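Local structure of putative thiol-disulfide isomerase or thioredoxin (Salmonella enterica subsp. enterica serovar Typhimurium, 3L9V) at residues Glu4-Thr9 / Arg154-Asn159; Val53-Ser58 / Val131-Arg136; Lys85-Ala90 / Asp101-Val106. The protein probably catalyses the formation or exchange of disulfide bonds in substrate proteins, as a DsbA-like thiol-disulfide oxidoreductase with a thioredoxin fold. One frame throughout, in Å; residues are numbered along the deposited sequence.

Interaction 1 of 3, residues Glu4-Thr9 / Arg154-Asn159; sequences EWESIT and RYHINN
Glu6 and His156 are joined through both backbone and side chain. Between the main chains, His156 N donates to Glu6 O at 2.8 Å and Glu6 N to His156 O at 3.0 Å, the paired bonds of an antiparallel hydrogen-bonded pair. On the face of the sheet carrying both side chains, the imidazole gives a third bond, His156 ND1 to Glu6 OE1 at 3.1 Å. It is nearly straight, 170° at the hydrogen, and the oxygen lies in the ring plane while being met from above the plane of its own carboxylate. Glu6 places CG between its backbone N and carbonyl carbon (chi1 53°) and then runs extended alongside the histidine, which brings OE1 to the ring edge. A salt bridge from Arg144 also reaches OE1, so the carboxylate probably remains charged. Further backbone bonds, Ile8 N to Arg154 O at 2.7 Å and Asn158 N to Glu4 O at 2.9 Å, continue the ladder at its two ends. The other face carries Trp5, Tyr155 and Ile157. Here the edge of the Tyr155 ring points at the six-membered ring of Trp5 in a T-shaped stack, with planes at 73° and centroids 4.9 Å apart. Ile157 turns inward onto helix 167-182. Toward strand 148-151, Arg154 and Tyr155 both face Val151, a classic beta bulge. This antiparallel ladder adds strand 5-7 as an outermost strand of the mixed thioredoxin-fold sheet.

Interaction 2 of 3, residues Val53-Ser58 / Val131-Arg136; sequences VKYHVS and VALQER
In this thioredoxin-fold domain, strand 52-56 is an edge of the central sheet, and helix 125-140 passes over it nearly at right angles (91° between the short segments). Gln134 makes the central link: its OE1 accepts from His56 N at 2.9 Å, the donor lying in the carbonyl plane of the amide. The extended glutamine chain reaches the strand while its CG rests 4.0 Å from Tyr55 CD1, and Gln134 NE2 donates to Thr68 O, so both ends of the amide are bonded and its rotation is fixed. Tyr55 points toward the helix, and its ring also lies near Leu133, CE1 to CD2 at 4.3 Å. Glu135 bends at chi2 (-71°) to bring its carboxylate down to Ser58. Ser58 OG donates to Glu135 OE2 at 2.6 Å, on the syn side but somewhat out of the carboxylate plane, and is hydrogen-bonded to Thr68 OG1. Two waters complete the polar seam: one donates to His56 O and Gln134 O, the other accepts from Ser58 N and donates to Glu135 OE1 at 2.7 Å. The His56 ring turns the other way, where NE2 is bonded to Phe24 N and ND1 to Thr68 OG1, and the side chain lies near, without touching, Cys26 and Cys29, probably the CxxC motif of the thioredoxin family. Such a crossing joins the thioredoxin core to the helical insertion characteristic of DsbA-like proteins.

Interaction 3 of 3, residues Lys85-Ala90 / Asp101-Val106; sequences KAFFTA and DDVRRV
Val106 is the bump of this contact, and the hollow that takes it is formed by Ala86, Phe87 and Ala90 on helix 80-93. Its two methyls divide the work. CG1, anti to the backbone N (chi1 168°), sits 3.7 Å from Ala86 CB and over one face of the Phe87 ring, a CH-pi contact with CG1 4.1 Å from the centroid and 28° off the normal. CG2 meets Ala90, one turn further along helix 80-93, at 3.6 Å from its CB. The small alanines thus form the shallow walls on which the valine rests. In return Phe87 is the bump from the other helix: its ring reaches across to Val103, with CZ 3.8 Å from Val103 CG1, and its edge meets the backbone, CZ lying 3.4 Å from Val103 O near the ring plane. Leu67 and Ala70 of helix 64-77 also touch this ring and Val103, so three helices share one apolar patch. The segment axes are 10.5 Å apart and inclined at 134°. Every contact between side chains across the joint is apolar, while Asp102 and Arg105 pair within their own helix; the fit therefore rests on shape complementarity and dispersion.

How the interactions relate
Interactions 1 and 2 reach opposite outer strands of the same sheet, with centres about 19 Å apart, whereas interaction 3 lies within the helical part, about 31 Å from interaction 1 between centres and on the opposite side of the chain's centre. Interaction 1 is a surface contact built on backbone ladder bonds, one histidine-carboxylate hydrogen bond and an aromatic stack. Interaction 2 is buried, and its polar side chains and two waters bridge a helix to the end of strand 52-56 and the loop after it. Interaction 3 is also buried but apolar. Helix 64-77 connects the latter two, bonding to residues of interaction 2 and packing beside Phe87 and Val103 of interaction 3.

Interaction 1 of 3, residues Glu4-Thr9 / Arg154-Asn159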
loop_
_atom_site.group_PDB
_atom_site.type_symbol
_atom_site.label_atom_id
_atom_site.label_comp_id
_atom_site.label_asym_id
_atom_site.label_seq_id
_atom_site.Cartn_x
_atom_site.Cartn_y
_atom_site.Cartn_z
ATOM N N GLU A 4 -17.123 4.448 10.045
ATOM C CA GLU A 4 -17.484 5.334 8.920
ATOM C C GLU A 4 -16.678 5.233 7.610
ATOM O O GLU A 4 -15.510 4.862 7.586
ATOM C CB GLU A 4 -17.578 6.777 9.404
ATOM C CG GLU A 4 -17.849 7.863 8.393
ATOM C CD GLU A 4 -18.918 8.819 8.921
ATOM O OE1 GLU A 4 -19.779 8.356 9.704
ATOM O OE2 GLU A 4 -18.899 10.021 8.574
ATOM N N TRP A 5 -17.354 5.598 6.526
ATOM C CA TRP A 5 -16.943 5.300 5.161
ATOM C C TRP A 5 -17.836 6.142 4.250
ATOM O O TRP A 5 -18.911 6.590 4.663
ATOM C CB TRP A 5 -17.121 3.794 4.852
ATOM C CG TRP A 5 -18.556 3.264 5.086
ATOM C CD1 TRP A 5 -19.050 2.665 6.222
ATOM C CD2 TRP A 5 -19.651 3.326 4.164
ATOM N NE1 TRP A 5 -20.383 2.353 6.052
ATOM C CE2 TRP A 5 -20.770 2.746 4.795
ATOM C CE3 TRP A 5 -19.793 3.826 2.864
ATOM C CZ2 TRP A 5 -22.013 2.654 4.175
ATOM C CZ3 TRP A 5 -21.030 3.719 2.239
ATOM C CH2 TRP A 5 -22.124 3.138 2.899
ATOM N N GLU A 6 -17.387 6.365 3.022
ATOM C CA GLU A 6 -18.147 7.144 2.057
ATOM C C GLU A 6 -18.059 6.420 0.725
ATOM O O GLU A 6 -17.023 5.829 0.408
ATOM C CB GLU A 6 -17.569 8.561 1.925
ATOM C CG GLU A 6 -16.068 8.568 1.620
ATOM C CD GLU A 6 -15.458 9.967 1.571
ATOM O OE1 GLU A 6 -14.353 10.106 1.006
ATOM O OE2 GLU A 6 -16.075 10.923 2.093
ATOM N N SER A 7 -19.158 6.427 -0.028
ATOM C CA SER A 7 -19.169 5.887 -1.377
ATOM C C SER A 7 -18.297 6.771 -2.229
ATOM O O SER A 7 -18.396 7.985 -2.142
ATOM C CB SER A 7 -20.580 5.946 -1.961
ATOM O OG SER A 7 -21.464 5.092 -1.268
ATOM N N ILE A 8 -17.461 6.182 -3.075
ATOM C CA ILE A 8 -16.769 6.999 -4.051
ATOM C C ILE A 8 -17.562 7.075 -5.355
ATOM O O ILE A 8 -18.290 6.149 -5.725
ATOM C CB ILE A 8 -15.316 6.523 -4.328
ATOM C CG1 ILE A 8 -15.320 5.140 -4.988
ATOM C CG2 ILE A 8 -14.495 6.569 -3.034
ATOM C CD1 ILE A 8 -13.990 4.728 -5.551
ATOM N N THR A 9 -17.406 8.196 -6.042
ATOM C CA THR A 9 -18.055 8.394 -7.324
ATOM C C THR A 9 -17.040 8.964 -8.302
ATOM O O THR A 9 -16.442 9.998 -8.037
ATOM C CB THR A 9 -19.227 9.383 -7.206
ATOM O OG1 THR A 9 -18.755 10.593 -6.607
ATOM C CG2 THR A 9 -20.336 8.803 -6.338
ATOM N N ARG A 154 -15.868 0.685 -4.275
ATOM C CA ARG A 154 -16.921 1.683 -4.044
ATOM C C ARG A 154 -16.907 2.433 -2.713
ATOM O O ARG A 154 -17.465 3.518 -2.626
ATOM C CB ARG A 154 -18.322 1.118 -4.315
ATOM C CG ARG A 154 -18.443 -0.393 -4.238
ATOM C CD ARG A 154 -19.901 -0.809 -4.397
ATOM N NE ARG A 154 -20.109 -2.249 -4.278
ATOM C CZ ARG A 154 -21.301 -2.805 -4.076
ATOM N NH1 ARG A 154 -22.370 -2.035 -3.964
ATOM N NH2 ARG A 154 -21.429 -4.123 -3.980
ATOM N N TYR A 155 -16.289 1.873 -1.682
ATOM C CA TYR A 155 -16.336 2.501 -0.356
ATOM C C TYR A 155 -14.942 2.916 0.080
ATOM O O TYR A 155 -14.017 2.099 0.055
ATOM C CB TYR A 155 -16.930 1.547 0.687
ATOM C CG TYR A 155 -18.219 0.874 0.265
ATOM C CD1 TYR A 155 -19.393 1.608 0.090
ATOM C CD2 TYR A 155 -18.270 -0.498 0.062
ATOM C CE1 TYR A 155 -20.584 0.985 -0.290
ATOM C CE2 TYR A 155 -19.448 -1.128 -0.320
ATOM C CZ TYR A 155 -20.597 -0.377 -0.497
ATOM O OH TYR A 155 -21.756 -0.997 -0.877
ATOM N N HIS A 156 -14.797 4.190 0.436
ATOM C CA HIS A 156 -13.561 4.726 1.008
ATOM C C HIS A 156 -13.693 4.766 2.530
ATOM O O HIS A 156 -14.588 5.407 3.060
ATOM C CB HIS A 156 -13.271 6.129 0.466
ATOM C CG HIS A 156 -12.068 6.781 1.084
ATOM N ND1 HIS A 156 -12.072 8.099 1.508
ATOM C CD2 HIS A 156 -10.831 6.311 1.352
ATOM C CE1 HIS A 156 -10.887 8.407 1.998
ATOM N NE2 HIS A 156 -10.113 7.333 1.926
ATOM N N ILE A 157 -12.826 4.053 3.230
ATOM C CA ILE A 157 -12.901 4.037 4.681
ATOM C C ILE A 157 -12.476 5.412 5.209
ATOM O O ILE A 157 -11.522 5.993 4.718
ATOM C CB ILE A 157 -12.059 2.895 5.293
ATOM C CG1 ILE A 157 -12.501 1.529 4.721
ATOM C CG2 ILE A 157 -12.126 2.943 6.838
ATOM C CD1 ILE A 157 -13.944 1.060 5.157
ATOM N N ASN A 158 -13.206 5.944 6.190
ATOM C CA ASN A 158 -12.819 7.217 6.794
ATOM C C ASN A 158 -11.890 6.995 8.000
ATOM O O ASN A 158 -12.366 6.732 9.096
ATOM C CB ASN A 158 -14.068 8.016 7.221
ATOM C CG ASN A 158 -13.717 9.390 7.785
ATOM O OD1 ASN A 158 -12.554 9.694 7.994
ATOM N ND2 ASN A 158 -14.727 10.219 8.026
ATOM N N ASN A 159 -10.575 7.098 7.811
ATOM C CA ASN A 159 -9.637 6.810 8.911
ATOM C C ASN A 159 -9.966 7.662 10.148
ATOM O O ASN A 159 -9.720 7.281 11.291
ATOM C CB ASN A 159 -8.197 7.141 8.506
ATOM C CG ASN A 159 -7.725 6.378 7.254
ATOM O OD1 ASN A 159 -8.176 5.273 6.976
ATOM N ND2 ASN A 159 -6.815 6.987 6.505
#

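Interaction 2 of 3, residues Val53-Ser58 / Val131-Arg136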
loop_
_atom_site.group_PDB
_atom_site.type_symbol
_atom_site.label_atom_id
_atom_site.label_comp_id
_atom_site.label_asym_id
_atom_site.label_seq_id
_atom_site.Cartn_x
_atom_site.Cartn_y
_atom_site.Cartn_z
ATOM N N VAL A 53 -4.909 -5.530 -2.338
ATOM C CA VAL A 53 -3.785 -5.045 -3.116
ATOM C C VAL A 53 -3.371 -3.661 -2.619
ATOM O O VAL A 53 -4.233 -2.836 -2.309
ATOM C CB VAL A 53 -4.167 -4.949 -4.603
ATOM C CG1 VAL A 53 -2.973 -4.575 -5.423
ATOM C CG2 VAL A 53 -4.737 -6.294 -5.081
ATOM N N LYS A 54 -2.060 -3.410 -2.554
ATOM C CA LYS A 54 -1.548 -2.116 -2.132
ATOM C C LYS A 54 -0.821 -1.400 -3.245
ATOM O O LYS A 54 -0.005 -1.973 -3.992
ATOM C CB LYS A 54 -0.620 -2.250 -0.897
ATOM C CG LYS A 54 -1.260 -2.971 0.253
ATOM C CD LYS A 54 -0.392 -2.896 1.504
ATOM C CE LYS A 54 -0.280 -1.475 2.007
ATOM N NZ LYS A 54 0.411 -1.349 3.328
ATOM N N TYR A 55 -1.107 -0.121 -3.336
ATOM C CA TYR A 55 -0.503 0.713 -4.322
ATOM C C TYR A 55 0.193 1.857 -3.636
ATOM O O TYR A 55 -0.382 2.489 -2.755
ATOM C CB TYR A 55 -1.567 1.298 -5.243
ATOM C CG TYR A 55 -2.394 0.271 -5.986
ATOM C CD1 TYR A 55 -1.788 -0.714 -6.760
ATOM C CD2 TYR A 55 -3.784 0.333 -5.966
ATOM C CE1 TYR A 55 -2.552 -1.633 -7.477
ATOM C CE2 TYR A 55 -4.559 -0.580 -6.678
ATOM C CZ TYR A 55 -3.936 -1.554 -7.429
ATOM O OH TYR A 55 -4.700 -2.455 -8.115
ATOM N N HIS A 56 1.400 2.155 -4.102
ATOM C CA HIS A 56 2.209 3.245 -3.569
ATOM C C HIS A 56 1.902 4.579 -4.242
ATOM O O HIS A 56 1.602 4.632 -5.442
ATOM C CB HIS A 56 3.706 2.919 -3.690
ATOM C CG HIS A 56 4.553 3.731 -2.774
ATOM N ND1 HIS A 56 5.208 4.888 -3.170
ATOM C CD2 HIS A 56 4.827 3.597 -1.451
ATOM C CE1 HIS A 56 5.833 5.412 -2.142
ATOM N NE2 HIS A 56 5.634 4.645 -1.085
ATOM N N VAL A 57 1.960 5.658 -3.469
ATOM C CA VAL A 57 1.658 6.979 -3.994
ATOM C C VAL A 57 2.936 7.804 -4.019
ATOM O O VAL A 57 3.771 7.714 -3.118
ATOM C CB VAL A 57 0.541 7.716 -3.197
ATOM C CG1 VAL A 57 -0.645 6.770 -2.907
ATOM C CG2 VAL A 57 1.077 8.312 -1.931
ATOM N N SER A 58 3.073 8.607 -5.066
ATOM C CA SER A 58 4.325 9.260 -5.404
ATOM C C SER A 58 4.396 10.653 -4.841
ATOM O O SER A 58 5.484 11.200 -4.705
ATOM C CB SER A 58 4.477 9.324 -6.927
ATOM O OG SER A 58 4.462 8.013 -7.442
ATOM N N VAL A 131 3.860 1.166 -12.905
ATOM C CA VAL A 131 3.921 2.554 -12.476
ATOM C C VAL A 131 2.725 3.286 -13.082
ATOM O O VAL A 131 2.020 4.031 -12.391
ATOM C CB VAL A 131 5.244 3.241 -12.894
ATOM C CG1 VAL A 131 5.218 4.696 -12.550
ATOM C CG2 VAL A 131 6.477 2.575 -12.222
ATOM N N ALA A 132 2.476 3.057 -14.374
ATOM C CA ALA A 132 1.320 3.676 -15.014
ATOM C C ALA A 132 0.061 3.310 -14.259
ATOM O O ALA A 132 -0.760 4.171 -13.957
ATOM C CB ALA A 132 1.197 3.239 -16.458
ATOM N N LEU A 133 -0.101 2.028 -13.957
ATOM C CA LEU A 133 -1.307 1.591 -13.277
ATOM C C LEU A 133 -1.492 2.310 -11.927
ATOM O O LEU A 133 -2.604 2.754 -11.600
ATOM C CB LEU A 133 -1.294 0.085 -13.066
ATOM C CG LEU A 133 -2.504 -0.427 -12.278
ATOM C CD1 LEU A 133 -3.802 -0.333 -13.102
ATOM C CD2 LEU A 133 -2.276 -1.842 -11.779
ATOM N N GLN A 134 -0.415 2.429 -11.146
ATOM C CA GLN A 134 -0.529 3.048 -9.817
ATOM C C GLN A 134 -0.961 4.496 -9.912
ATOM O O GLN A 134 -1.795 4.975 -9.116
ATOM C CB GLN A 134 0.769 2.915 -9.015
ATOM C CG GLN A 134 1.069 1.456 -8.592
ATOM C CD GLN A 134 2.410 1.342 -7.872
ATOM O OE1 GLN A 134 2.471 1.404 -6.642
ATOM N NE2 GLN A 134 3.492 1.179 -8.644
ATOM N N GLU A 135 -0.409 5.192 -10.899
ATOM C CA GLU A 135 -0.722 6.595 -11.075
ATOM C C GLU A 135 -2.128 6.753 -11.670
ATOM O O GLU A 135 -2.843 7.693 -11.334
ATOM C CB GLU A 135 0.330 7.282 -11.942
ATOM C CG GLU A 135 1.767 7.180 -11.401
ATOM C CD GLU A 135 2.016 8.021 -10.133
ATOM O OE1 GLU A 135 1.055 8.622 -9.603
ATOM O OE2 GLU A 135 3.184 8.077 -9.666
ATOM N N ARG A 136 -2.525 5.823 -12.540
ATOM C CA ARG A 136 -3.865 5.842 -13.118
ATOM C C ARG A 136 -4.906 5.634 -12.011
ATOM O O ARG A 136 -5.850 6.415 -11.868
ATOM C CB ARG A 136 -3.999 4.755 -14.204
ATOM C CG ARG A 136 -5.404 4.582 -14.763
ATOM C CD ARG A 136 -5.389 3.947 -16.174
ATOM N NE ARG A 136 -5.014 2.537 -16.159
ATOM C CZ ARG A 136 -3.804 2.072 -16.471
ATOM N NH1 ARG A 136 -2.823 2.896 -16.827
ATOM N NH2 ARG A 136 -3.574 0.772 -16.421
HETATM O O HOH W 1 -0.591 5.851 -6.642
HETATM O O HOH W 2 0.871 8.357 -6.933
#

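Interaction 3 of 3, residues Lys85-Ala90 / Asp101-Val106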
loop_
_atom_site.group_PDB
_atom_site.type_symbol
_atom_site.label_atom_id
_atom_site.label_comp_id
_atom_site.label_asym_id
_atom_site.label_seq_id
_atom_site.Cartn_x
_atom_site.Cartn_y
_atom_site.Cartn_z
ATOM N N LYS A 85 8.132 -4.664 4.254
ATOM C CA LYS A 85 8.854 -4.741 5.505
ATOM C C LYS A 85 10.200 -4.041 5.378
ATOM O O LYS A 85 10.581 -3.258 6.247
ATOM C CB LYS A 85 9.049 -6.209 5.888
ATOM C CG LYS A 85 9.400 -6.408 7.348
ATOM C CD LYS A 85 9.219 -7.852 7.802
ATOM N NZ LYS A 85 9.760 -9.451 9.674
ATOM N N ALA A 86 10.907 -4.291 4.277
ATOM C CA ALA A 86 12.231 -3.687 4.092
ATOM C C ALA A 86 12.224 -2.152 3.996
ATOM O O ALA A 86 13.072 -1.484 4.606
ATOM C CB ALA A 86 12.942 -4.292 2.883
ATOM N N PHE A 87 11.281 -1.588 3.238
ATOM C CA PHE A 87 11.247 -0.141 3.061
ATOM C C PHE A 87 10.713 0.629 4.286
ATOM O O PHE A 87 11.104 1.777 4.520
ATOM C CB PHE A 87 10.496 0.245 1.793
ATOM C CG PHE A 87 11.325 0.114 0.531
ATOM C CD1 PHE A 87 12.517 0.795 0.392
ATOM C CD2 PHE A 87 10.894 -0.667 -0.517
ATOM C CE1 PHE A 87 13.267 0.687 -0.776
ATOM C CE2 PHE A 87 11.646 -0.792 -1.676
ATOM C CZ PHE A 87 12.831 -0.124 -1.803
ATOM N N PHE A 88 9.818 0.009 5.054
ATOM C CA PHE A 88 9.361 0.650 6.279
ATOM C C PHE A 88 10.461 0.625 7.342
ATOM O O PHE A 88 10.655 1.586 8.055
ATOM C CB PHE A 88 8.079 0.002 6.791
ATOM C CG PHE A 88 6.824 0.599 6.180
ATOM C CD1 PHE A 88 6.657 1.958 6.136
ATOM C CD2 PHE A 88 5.814 -0.221 5.682
ATOM C CE1 PHE A 88 5.495 2.513 5.581
ATOM C CE2 PHE A 88 4.665 0.320 5.129
ATOM C CZ PHE A 88 4.508 1.681 5.075
ATOM N N THR A 89 11.178 -0.488 7.434
ATOM C CA THR A 89 12.344 -0.558 8.308
ATOM C C THR A 89 13.370 0.481 7.897
ATOM O O THR A 89 13.806 1.290 8.718
ATOM C CB THR A 89 12.966 -1.947 8.261
ATOM O OG1 THR A 89 11.971 -2.886 8.655
ATOM C CG2 THR A 89 14.166 -2.043 9.212
ATOM N N ALA A 90 13.711 0.504 6.610
ATOM C CA ALA A 90 14.740 1.421 6.128
ATOM C C ALA A 90 14.386 2.874 6.379
ATOM O O ALA A 90 15.254 3.681 6.721
ATOM C CB ALA A 90 15.033 1.198 4.652
ATOM N N ASP A 101 19.963 5.705 -4.727
ATOM C CA ASP A 101 20.816 4.537 -4.475
ATOM C C ASP A 101 20.365 3.763 -3.230
ATOM O O ASP A 101 20.483 2.540 -3.161
ATOM C CB ASP A 101 22.297 4.935 -4.301
ATOM C CG ASP A 101 22.935 5.485 -5.580
ATOM O OD1 ASP A 101 24.126 5.869 -5.528
ATOM O OD2 ASP A 101 22.268 5.532 -6.631
ATOM N N ASP A 102 19.889 4.477 -2.216
ATOM C CA ASP A 102 19.372 3.804 -1.037
ATOM C C ASP A 102 18.221 2.871 -1.443
ATOM O O ASP A 102 18.153 1.734 -0.990
ATOM C CB ASP A 102 18.850 4.828 -0.027
ATOM C CG ASP A 102 19.961 5.508 0.756
ATOM O OD1 ASP A 102 20.974 4.848 1.057
ATOM O OD2 ASP A 102 19.798 6.697 1.099
ATOM N N VAL A 103 17.305 3.383 -2.273
ATOM C CA VAL A 103 16.118 2.610 -2.690
ATOM C C VAL A 103 16.538 1.279 -3.309
ATOM O O VAL A 103 16.072 0.226 -2.897
ATOM C CB VAL A 103 15.258 3.394 -3.698
ATOM C CG1 VAL A 103 14.137 2.518 -4.272
ATOM C CG2 VAL A 103 14.685 4.622 -3.016
ATOM N N ARG A 104 17.449 1.343 -4.275
ATOM C CA ARG A 104 17.941 0.140 -4.945
ATOM C C ARG A 104 18.670 -0.798 -3.982
ATOM O O ARG A 104 18.542 -2.020 -4.045
ATOM C CB ARG A 104 18.863 0.518 -6.120
ATOM C CG ARG A 104 19.768 -0.643 -6.605
ATOM C CD ARG A 104 20.548 -0.254 -7.836
ATOM N NE ARG A 104 21.501 0.792 -7.502
ATOM C CZ ARG A 104 22.016 1.637 -8.378
ATOM N NH1 ARG A 104 21.686 1.546 -9.662
ATOM N NH2 ARG A 104 22.858 2.574 -7.961
ATOM N N ARG A 105 19.462 -0.215 -3.095
ATOM C CA ARG A 105 20.216 -0.999 -2.127
ATOM C C ARG A 105 19.283 -1.790 -1.215
ATOM O O ARG A 105 19.462 -2.994 -1.017
ATOM C CB ARG A 105 21.163 -0.075 -1.336
ATOM C CG ARG A 105 22.090 -0.776 -0.366
ATOM C CD ARG A 105 22.968 0.239 0.376
ATOM N NE ARG A 105 22.214 1.392 0.877
ATOM C CZ ARG A 105 21.437 1.375 1.959
ATOM N NH1 ARG A 105 21.289 0.263 2.670
ATOM N NH2 ARG A 105 20.793 2.472 2.327
ATOM N N VAL A 106 18.257 -1.133 -0.676
ATOM C CA VAL A 106 17.314 -1.847 0.182
ATOM C C VAL A 106 16.532 -2.910 -0.626
ATOM O O VAL A 106 16.206 -3.972 -0.105
ATOM C CB VAL A 106 16.307 -0.877 0.853
ATOM C CG1 VAL A 106 15.163 -1.658 1.487
ATOM C CG2 VAL A 106 17.012 0.039 1.880
#